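Local coordinates for protein putative phosphatase (Clostridium difficile, PDB 3SD7) that probably hydrolyses phosphate esters as a phosphatase of the haloacid dehalogenase-like family, with a sodium ion bound in this crystal form, at residues G72-L75 / H76-F79; Y195-I198 / G199-I203; V232-I235 / K236-L239. All blocks are in the same frame, centred on the assembly; numbering follows the deposited sequence.

All three contacts are local, each within one short run of chain, and together they compare two helix beginnings with a helix interior. Contact 2 lies on helix 194-203, packed on the parallel sheet beside the sodium site, with buried I197 and A200 and exposed I198, K201 and K202. Contact 1 opens helix 75-82, burying T78 and F79 but exposing H76. Contact 3 opens helix 235-239 near the sheet's outermost strand 227-229, with I235 and L239 buried and D237 exposed; contacts 1 and 3 lie on opposite sides of the chain's centre. Regular backbone bonds dominate contact 2, a proline cap and a water mark contact 1, and a salt bridge distinguishes contact 3.

Contact 1. Residues G72-L75 / H76-F79; sequences GPPL and HDTF
L75 and F79 meet one turn apart at the start of helix 75-82, where the chain leaves the run G72-P73-P74. The backbone link between them is short and nearly linear: F79 N donates to L75 O at 2.9 Å, with an N-H...O angle of 175°. Following the phenylalanine outward, its CB and CG each lie near L75 O, and CD2 comes closer still, 3.2 Å from L75 O. The next ring atom, F79 CE2, reaches past the carbonyl and rests 4.0 Å from L75 CB. With CG placed beside its own backbone N (chi1 -62°), the ring is set back alongside L75, whose carbonyl oxygen lies oblique to it. The ring also touches S54 and L55 of helix 44-57 and A93 of helix 87-105, while L75 extends to V94 and Y97 on helix 87-105.

P74 stands at the N-cap position. Its carbonyl oxygen receives two weak bonds, from T78 N at 3.4 Å and from D77 N at 3.0 Å. The proline ring also meets the D77 carboxylate, P74 CD lying 3.5 Å from D77 OD2, an approach in which the two side chains pass at a slant. A water also joins the loop to the helix: it donates to P73 O at 2.7 Å and accepts from T78 OG1 at 2.6 Å, so the threonine hydroxyl is a donor here.

The chemistry implies a helix start held unevenly. The bond from F79 to L75 is well formed, whereas the two to P74 O are weak. The water then ties P73 to buried T78. For D77, the helix start may favour the charged carboxylate, while nearby E81 would oppose it.

Contact 2. Residues Y195-I198 / G199-I203; sequences YDII and GAKKI
K201 N and I197 O form the shortest of four successive i to i+4 hydrogen bonds on helix 194-203, at 2.9 Å with an N-H...O angle of 160°. The other three are each 3.0 Å long: G199 N to Y195 O, A200 N to D196 O and K202 N to I198 O. At its Y195 end the ladder is less regular, since G199 N stands 40° out of the plane of the Y195 carbonyl, whereas the lysine donors tilt by about half as much from theirs.

Around this frame, the lysines lay their aliphatic chains along the preceding turn. K202 CG lies 3.4 Å from I198 O, and its extended chain then runs beside the isoleucine until K202 CE meets I198 CG2 at 3.8 Å. That methyl faces the lysine because it is anti to the backbone N of I198, while CG1 stands beside that N (chi1 -68°). K201 likewise passes I197 O, its CG 3.4 Å from that oxygen, and its ammonium continues to a hydrogen bond with E224 O and a weak one with S223 O. A200 contributes a single methyl, its CB lying 3.5 Å from D196 O.

The D196 side chain leaves the helix on the side of the sodium site, about 4 Å from the ion at the nearest; OD2 accepts from R193 N, which helps to orient the carboxylate, and OD1 has K168 at long, weak range and D35 close by.

In the fold, this helix is the connection of a beta-alpha-beta unit: A200 lies against M189 of strand 187-191 and S207 of strand 206-210, I197 also touches S207, and Y195, K202 and I203 reach the neighbouring helix 168-179.

Contact 3. Residues V232-I235 / K236-L239; sequences VESI and KDIL
E233 and K236 form a local salt bridge at the entry to helix 235-239, the short C-terminal helix that follows strand 227-229. E233 OE2 and K236 NZ are 2.8 Å apart, although the hydrogen bond within this ion pair is weak. The two side chains run side by side and point the same way. Each is bent: E233 folds at its second torsion (-64°) and K236 at its third (-56°), which returns the ammonium to the carboxylate. With E117 close to OE1 as a like charge, the lysine at OE2 may be all the more useful in offsetting the negative charge. The lysine chain also skirts the glutamate's own backbone, with K236 CE 3.3 Å from E233 O.

Backbone bonds close the turn that carries the pair. I235 N donates to V232 O at 3.0 Å, closing a type I beta turn, and K236 N then reaches E233 O at 3.3 Å from well above the carbonyl plane. The carbonyl of I235 is gripped twice. L239 N approaches I235 O nearly in line with the C=O bond at 3.0 Å, while I238 N comes to the same oxygen from 58° out of the carbonyl plane at 3.1 Å.

I235 and L239 continue this link through their side chains, which lie alongside each other. I235 CG2 and L239 CD1 are only 3.4 Å apart, tighter than usual for two methyls. L239 also meets L122 of helix 115-124 and I208 of strand 206-210, and the K236 side chain touches I118 and M121 of helix 115-124.

S234 OG bonds to N231 OD1 just before the turn. The whole is a type I turn leading into the first turn of a helix, here placed at one margin of the parallel sheet of the haloacid dehalogenase-like, Rossmann-type fold.

Contact 1. Residues G72-L75 / H76-F79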
loop_
_atom_site.group_PDB
_atom_site.type_symbol
_atom_site.label_atom_id
_atom_site.label_comp_id
_atom_site.label_asym_id
_atom_site.label_seq_id
_atom_site.Cartn_x
_atom_site.Cartn_y
_atom_site.Cartn_z
ATOM N N GLY A 72 -2.734 -8.206 5.418
ATOM C CA GLY A 72 -1.274 -8.299 5.460
ATOM C C GLY A 72 -0.732 -9.628 4.994
ATOM O O GLY A 72 -0.023 -9.685 3.980
ATOM N N PRO A 73 -1.067 -10.718 5.702
ATOM C CA PRO A 73 -0.500 -11.997 5.288
ATOM C C PRO A 73 -1.148 -12.573 4.022
ATOM O O PRO A 73 -2.290 -12.226 3.686
ATOM C CB PRO A 73 -0.789 -12.917 6.474
ATOM C CG PRO A 73 -1.975 -12.310 7.151
ATOM C CD PRO A 73 -1.963 -10.849 6.869
ATOM N N PRO A 74 -0.424 -13.454 3.333
ATOM C CA PRO A 74 -1.015 -14.070 2.148
ATOM C C PRO A 74 -2.304 -14.805 2.489
ATOM O O PRO A 74 -2.410 -15.408 3.560
ATOM C CB PRO A 74 0.047 -15.089 1.715
ATOM C CG PRO A 74 1.304 -14.667 2.381
ATOM C CD PRO A 74 0.910 -13.995 3.639
ATOM N N LEU A 75 -3.277 -14.775 1.586
ATOM C CA LEU A 75 -4.522 -15.508 1.810
ATOM C C LEU A 75 -4.286 -17.000 2.140
ATOM O O LEU A 75 -5.041 -17.580 2.934
ATOM C CB LEU A 75 -5.463 -15.369 0.613
ATOM C CG LEU A 75 -6.004 -13.962 0.353
ATOM C CD1 LEU A 75 -6.768 -13.936 -0.966
ATOM C CD2 LEU A 75 -6.885 -13.471 1.515
ATOM N N HIS A 76 -3.246 -17.598 1.551
ATOM C CA HIS A 76 -2.916 -19.003 1.807
ATOM C C HIS A 76 -2.705 -19.238 3.297
ATOM O O HIS A 76 -3.247 -20.184 3.854
ATOM C CB HIS A 76 -1.660 -19.437 1.028
ATOM C CG HIS A 76 -1.280 -20.875 1.240
ATOM N ND1 HIS A 76 -0.390 -21.276 2.215
ATOM C CD2 HIS A 76 -1.672 -22.005 0.604
ATOM C CE1 HIS A 76 -0.250 -22.589 2.168
ATOM N NE2 HIS A 76 -1.017 -23.056 1.201
ATOM N N ASP A 77 -1.935 -18.361 3.937
ATOM C CA ASP A 77 -1.659 -18.487 5.376
ATOM C C ASP A 77 -2.966 -18.411 6.165
ATOM O O ASP A 77 -3.201 -19.207 7.073
ATOM C CB ASP A 77 -0.703 -17.391 5.868
ATOM C CG ASP A 77 0.734 -17.625 5.443
ATOM O OD1 ASP A 77 1.025 -18.701 4.864
ATOM O OD2 ASP A 77 1.576 -16.737 5.716
ATOM N N THR A 78 -3.818 -17.460 5.805
ATOM C CA THR A 78 -5.083 -17.294 6.496
ATOM C C THR A 78 -5.951 -18.539 6.384
ATOM O O THR A 78 -6.354 -19.103 7.397
ATOM C CB THR A 78 -5.842 -16.076 5.981
ATOM O OG1 THR A 78 -5.074 -14.902 6.264
ATOM C CG2 THR A 78 -7.209 -15.957 6.663
ATOM N N PHE A 79 -6.227 -18.981 5.160
ATOM C CA PHE A 79 -7.072 -20.162 4.989
ATOM C C PHE A 79 -6.413 -21.463 5.440
ATOM O O PHE A 79 -7.076 -22.319 6.021
ATOM C CB PHE A 79 -7.564 -20.267 3.548
ATOM C CG PHE A 79 -8.420 -19.117 3.131
ATOM C CD1 PHE A 79 -9.613 -18.848 3.799
ATOM C CD2 PHE A 79 -8.059 -18.316 2.066
ATOM C CE1 PHE A 79 -10.417 -17.777 3.422
ATOM C CE2 PHE A 79 -8.862 -17.251 1.685
ATOM C CZ PHE A 79 -10.046 -16.987 2.365
HETATM O O HOH W 1 -4.782 -12.947 4.521
#

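Contact 2. Residues Y195-I198 / G199-I203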
loop_
_atom_site.group_PDB
_atom_site.type_symbol
_atom_site.label_atom_id
_atom_site.label_comp_id
_atom_site.label_asym_id
_atom_site.label_seq_id
_atom_site.Cartn_x
_atom_site.Cartn_y
_atom_site.Cartn_z
ATOM N N TYR A 195 8.785 -3.142 4.664
ATOM C CA TYR A 195 9.079 -3.481 3.275
ATOM C C TYR A 195 9.369 -2.256 2.423
ATOM O O TYR A 195 10.198 -2.304 1.482
ATOM C CB TYR A 195 7.943 -4.320 2.686
ATOM C CG TYR A 195 7.670 -5.532 3.534
ATOM C CD1 TYR A 195 8.616 -6.533 3.655
ATOM C CD2 TYR A 195 6.484 -5.640 4.269
ATOM C CE1 TYR A 195 8.388 -7.628 4.474
ATOM C CE2 TYR A 195 6.260 -6.724 5.089
ATOM C CZ TYR A 195 7.205 -7.707 5.186
ATOM O OH TYR A 195 6.983 -8.803 6.005
ATOM N N ASP A 196 8.665 -1.168 2.721
ATOM C CA ASP A 196 8.880 0.110 2.057
ATOM C C ASP A 196 10.231 0.700 2.411
ATOM O O ASP A 196 10.932 1.249 1.552
ATOM C CB ASP A 196 7.794 1.095 2.500
ATOM C CG ASP A 196 6.438 0.673 2.073
ATOM O OD1 ASP A 196 6.275 0.395 0.858
ATOM O OD2 ASP A 196 5.520 0.572 2.923
ATOM N N ILE A 197 10.618 0.584 3.686
ATOM C CA ILE A 197 11.888 1.127 4.153
ATOM C C ILE A 197 13.051 0.281 3.638
ATOM O O ILE A 197 14.055 0.818 3.176
ATOM C CB ILE A 197 11.930 1.245 5.683
ATOM C CG1 ILE A 197 10.646 1.904 6.200
ATOM C CG2 ILE A 197 13.213 1.983 6.148
ATOM C CD1 ILE A 197 10.320 3.210 5.515
ATOM N N ILE A 198 12.899 -1.041 3.691
ATOM C CA ILE A 198 13.929 -1.974 3.170
ATOM C C ILE A 198 14.131 -1.710 1.657
ATOM O O ILE A 198 15.272 -1.667 1.158
ATOM C CB ILE A 198 13.499 -3.444 3.396
ATOM C CG1 ILE A 198 13.511 -3.772 4.890
ATOM C CG2 ILE A 198 14.398 -4.402 2.631
ATOM C CD1 ILE A 198 12.685 -5.002 5.246
ATOM N N GLY A 199 13.023 -1.496 0.945
ATOM C CA GLY A 199 13.064 -1.195 -0.486
ATOM C C GLY A 199 13.842 0.086 -0.741
ATOM O O GLY A 199 14.760 0.117 -1.569
ATOM N N ALA A 200 13.521 1.122 0.020
ATOM C CA ALA A 200 14.196 2.416 -0.101
ATOM C C ALA A 200 15.702 2.292 0.137
ATOM O O ALA A 200 16.529 2.858 -0.603
ATOM C CB ALA A 200 13.614 3.385 0.879
ATOM N N LYS A 201 16.063 1.545 1.173
ATOM C CA LYS A 201 17.469 1.368 1.497
ATOM C C LYS A 201 18.234 0.595 0.421
ATOM O O LYS A 201 19.395 0.921 0.127
ATOM C CB LYS A 201 17.632 0.760 2.897
ATOM C CG LYS A 201 17.241 1.745 3.963
ATOM C CD LYS A 201 17.504 1.246 5.364
ATOM C CE LYS A 201 17.173 2.345 6.347
ATOM N NZ LYS A 201 17.859 2.179 7.633
ATOM N N LYS A 202 17.584 -0.380 -0.203
ATOM C CA LYS A 202 18.229 -1.134 -1.275
ATOM C C LYS A 202 18.533 -0.250 -2.494
ATOM O O LYS A 202 19.526 -0.452 -3.193
ATOM C CB LYS A 202 17.391 -2.344 -1.700
ATOM C CG LYS A 202 17.420 -3.504 -0.737
ATOM C CD LYS A 202 16.489 -4.615 -1.194
ATOM C CE LYS A 202 16.483 -5.785 -0.220
ATOM N NZ LYS A 202 15.362 -6.731 -0.526
ATOM N N ILE A 203 17.684 0.742 -2.718
ATOM C CA ILE A 203 17.802 1.655 -3.832
ATOM C C ILE A 203 18.703 2.843 -3.495
ATOM O O ILE A 203 19.255 3.478 -4.395
ATOM C CB ILE A 203 16.394 2.135 -4.266
ATOM C CG1 ILE A 203 15.552 0.930 -4.697
ATOM C CG2 ILE A 203 16.485 3.169 -5.391
ATOM C CD1 ILE A 203 16.161 0.120 -5.839
#

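Contact 3. Residues V232-I235 / K236-L239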
loop_
_atom_site.group_PDB
_atom_site.type_symbol
_atom_site.label_atom_id
_atom_site.label_comp_id
_atom_site.label_asym_id
_atom_site.label_seq_id
_atom_site.Cartn_x
_atom_site.Cartn_y
_atom_site.Cartn_z
ATOM N N VAL A 232 -0.788 11.935 8.955
ATOM C CA VAL A 232 -0.679 12.448 7.600
ATOM C C VAL A 232 -0.173 13.878 7.563
ATOM O O VAL A 232 0.733 14.205 6.786
ATOM C CB VAL A 232 -2.033 12.300 6.871
ATOM C CG1 VAL A 232 -2.055 13.084 5.564
ATOM C CG2 VAL A 232 -2.355 10.808 6.651
ATOM N N GLU A 233 -0.744 14.738 8.402
ATOM C CA GLU A 233 -0.348 16.147 8.410
ATOM C C GLU A 233 1.150 16.366 8.640
ATOM O O GLU A 233 1.728 17.314 8.100
ATOM C CB GLU A 233 -1.166 16.951 9.438
ATOM C CG GLU A 233 -2.627 17.283 9.012
ATOM C CD GLU A 233 -2.741 18.206 7.778
ATOM O OE1 GLU A 233 -3.884 18.517 7.369
ATOM O OE2 GLU A 233 -1.710 18.621 7.214
ATOM N N SER A 234 1.770 15.510 9.441
ATOM C CA SER A 234 3.207 15.626 9.706
ATOM C C SER A 234 4.099 15.392 8.472
ATOM O O SER A 234 5.266 15.770 8.488
ATOM C CB SER A 234 3.624 14.687 10.834
ATOM O OG SER A 234 3.096 15.143 12.053
ATOM N N ILE A 235 3.570 14.741 7.429
ATOM C CA ILE A 235 4.326 14.551 6.182
ATOM C C ILE A 235 4.771 15.923 5.604
ATOM O O ILE A 235 5.904 16.056 5.130
ATOM C CB ILE A 235 3.511 13.735 5.158
ATOM C CG1 ILE A 235 3.366 12.293 5.664
ATOM C CG2 ILE A 235 4.181 13.743 3.772
ATOM C CD1 ILE A 235 2.402 11.422 4.891
ATOM N N LYS A 236 3.892 16.925 5.700
ATOM C CA LYS A 236 4.168 18.311 5.244
ATOM C C LYS A 236 5.423 18.910 5.855
ATOM O O LYS A 236 6.144 19.672 5.204
ATOM C CB LYS A 236 3.046 19.277 5.663
ATOM C CG LYS A 236 1.649 18.989 5.174
ATOM C CD LYS A 236 0.678 20.097 5.617
ATOM C CE LYS A 236 0.669 20.300 7.121
ATOM N NZ LYS A 236 -0.489 21.135 7.559
ATOM N N ASP A 237 5.637 18.628 7.133
ATOM C CA ASP A 237 6.748 19.198 7.878
ATOM C C ASP A 237 8.101 18.694 7.390
ATOM O O ASP A 237 9.117 19.386 7.548
ATOM C CB ASP A 237 6.579 18.914 9.384
ATOM C CG ASP A 237 5.224 19.372 9.924
ATOM O OD1 ASP A 237 4.596 20.268 9.323
ATOM O OD2 ASP A 237 4.790 18.831 10.961
ATOM N N ILE A 238 8.112 17.502 6.788
ATOM C CA ILE A 238 9.334 16.879 6.269
ATOM C C ILE A 238 9.547 17.218 4.791
ATOM O O ILE A 238 10.665 17.491 4.349
ATOM C CB ILE A 238 9.246 15.339 6.404
ATOM C CG1 ILE A 238 9.213 14.947 7.891
ATOM C CG2 ILE A 238 10.413 14.633 5.710
ATOM C CD1 ILE A 238 8.950 13.526 8.097
ATOM N N LEU A 239 8.462 17.229 4.034
ATOM C CA LEU A 239 8.571 17.428 2.597
ATOM C C LEU A 239 8.506 18.860 2.125
ATOM O O LEU A 239 9.006 19.166 1.043
ATOM C CB LEU A 239 7.507 16.601 1.900
ATOM C CG LEU A 239 7.631 15.126 2.167
ATOM C CD1 LEU A 239 6.547 14.332 1.414
ATOM C CD2 LEU A 239 9.054 14.617 1.823
#